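Side-chain contact in 2-polyprenyl-6-methoxyphenol hydroxylase-like FAD-dependent oxidoreductase (Streptomyces sp. NRRL 11266, PDB 6UI5), which binds flavin-adenine dinucleotide and resembles FAD-dependent oxidoreductases with a Rossmann-type FAD-binding domain: residues W482-D485 with E486-A490. Numbering follows the deposited sequence.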
loop_
_atom_site.group_PDB
_atom_site.type_symbol
_atom_site.label_atom_id
_atom_site.label_comp_id
_atom_site.label_asym_id
_atom_site.label_seq_id
_atom_site.Cartn_x
_atom_site.Cartn_y
_atom_site.Cartn_z
ATOM N N TRP A 482 -21.790 15.831 21.587
ATOM C CA TRP A 482 -22.138 17.204 21.244
ATOM C C TRP A 482 -23.614 17.471 21.506
ATOM O O TRP A 482 -24.441 16.556 21.553
ATOM C CB TRP A 482 -21.797 17.508 19.758
ATOM C CG TRP A 482 -20.345 17.430 19.473
ATOM C CD1 TRP A 482 -19.353 17.119 20.365
ATOM C CD2 TRP A 482 -19.703 17.630 18.213
ATOM N NE1 TRP A 482 -18.134 17.127 19.733
ATOM C CE2 TRP A 482 -18.320 17.434 18.415
ATOM C CE3 TRP A 482 -20.163 17.965 16.927
ATOM C CZ2 TRP A 482 -17.390 17.568 17.387
ATOM C CZ3 TRP A 482 -19.234 18.094 15.904
ATOM C CH2 TRP A 482 -17.864 17.895 16.140
ATOM N N GLY A 483 -23.948 18.739 21.662
ATOM C CA GLY A 483 -25.301 19.131 22.015
ATOM C C GLY A 483 -25.578 20.496 21.507
ATOM O O GLY A 483 -25.014 20.913 20.494
ATOM N N GLN A 484 -26.455 21.214 22.214
ATOM C CA GLN A 484 -27.020 22.432 21.656
ATOM C C GLN A 484 -25.976 23.534 21.494
ATOM O O GLN A 484 -26.116 24.389 20.609
ATOM C CB GLN A 484 -28.203 22.892 22.506
ATOM C CG GLN A 484 -29.127 23.888 21.809
ATOM C CD GLN A 484 -29.885 23.277 20.616
ATOM O OE1 GLN A 484 -30.112 22.070 20.570
ATOM N NE2 GLN A 484 -30.261 24.106 19.666
ATOM N N ASP A 485 -24.907 23.521 22.291
ATOM C CA ASP A 485 -23.938 24.606 22.151
ATOM C C ASP A 485 -22.999 24.367 20.967
ATOM O O ASP A 485 -22.655 25.313 20.249
ATOM C CB ASP A 485 -23.142 24.802 23.450
ATOM C CG ASP A 485 -22.191 26.003 23.382
ATOM O OD1 ASP A 485 -22.439 26.937 22.585
ATOM O OD2 ASP A 485 -21.173 26.003 24.097
ATOM N N GLU A 486 -22.565 23.119 20.769
ATOM C CA GLU A 486 -21.749 22.774 19.617
ATOM C C GLU A 486 -22.494 23.047 18.318
ATOM O O GLU A 486 -21.916 23.564 17.359
ATOM C CB GLU A 486 -21.354 21.296 19.662
ATOM C CG GLU A 486 -20.313 20.925 20.664
ATOM C CD GLU A 486 -20.874 20.880 22.087
ATOM O OE1 GLU A 486 -20.051 20.876 23.035
ATOM O OE2 GLU A 486 -22.129 20.866 22.234
ATOM N N LEU A 487 -23.771 22.676 18.260
ATOM C CA LEU A 487 -24.577 22.990 17.090
ATOM C C LEU A 487 -24.575 24.484 16.794
ATOM O O LEU A 487 -24.493 24.884 15.626
ATOM C CB LEU A 487 -25.995 22.479 17.293
ATOM C CG LEU A 487 -27.099 22.872 16.325
ATOM C CD1 LEU A 487 -28.055 21.742 16.294
ATOM C CD2 LEU A 487 -27.809 24.054 16.880
ATOM N N ARG A 488 -24.683 25.331 17.829
ATOM C CA ARG A 488 -24.613 26.779 17.601
ATOM C C ARG A 488 -23.234 27.193 17.079
ATOM O O ARG A 488 -23.105 28.199 16.367
ATOM C CB ARG A 488 -24.947 27.560 18.891
ATOM C CG ARG A 488 -26.443 27.708 19.231
ATOM C CD ARG A 488 -26.720 28.669 20.413
ATOM N NE ARG A 488 -26.295 28.139 21.724
ATOM C CZ ARG A 488 -27.071 27.448 22.573
ATOM N NH1 ARG A 488 -28.340 27.178 22.277
ATOM N NH2 ARG A 488 -26.580 27.022 23.735
ATOM N N THR A 489 -22.191 26.443 17.431
ATOM C CA THR A 489 -20.871 26.750 16.899
ATOM C C THR A 489 -20.801 26.377 15.417
ATOM O O THR A 489 -20.486 27.215 14.562
ATOM C CB THR A 489 -19.806 26.017 17.725
ATOM O OG1 THR A 489 -19.762 26.564 19.062
ATOM C CG2 THR A 489 -18.427 26.134 17.060
ATOM N N ALA A 490 -21.172 25.134 15.105
ATOM C CA ALA A 490 -21.283 24.663 13.736
ATOM C C ALA A 490 -22.096 25.620 12.865
ATOM O O ALA A 490 -21.723 25.904 11.723
ATOM C CB ALA A 490 -21.909 23.270 13.752
#
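Asp485 O is gripped twice from the next turn of the helix: Thr489 N donates to it at 3.1 Å. The Thr489 hydroxyl OG1, turned to lie beside its own backbone N (chi1 -67°), adds a weak second bond. Two residues earlier, Gly483 O, at the N-cap position, takes the Leu487 amide in a nearly linear bond and also accepts one from Trp476 NE1. The Glu486 side chain folds back over this end; bent at chi2 (76°), it brings OE2 to 2.9 Å from Gly483 N, which meets the oxygen from above the carboxylate plane. On the way its CG rests over one face of the Trp482 ring, 4.0 Å from the centroid of the five-membered ring, a CH-pi contact offset toward the rim. Arg488 curls back too: its guanidinium lays a face over Gln484 O, and NH1 comes to 3.4 Å from Gln484 CG. Asp485 OD1 lies 4.1 Å from Arg488 NE, too far for a salt bridge, though the opposite charges probably still attract weakly. Arg488 NH1 instead makes a salt bridge with Glu444 OE2, which also accepts a hydrogen bond from Gln484 NE2. Glycine at the N-cap, with the glutamate three residues on bonding back to its amide, gives the reciprocal half of a capping box, here starting helix 484-495 of the probably thioredoxin-like C-terminal domain.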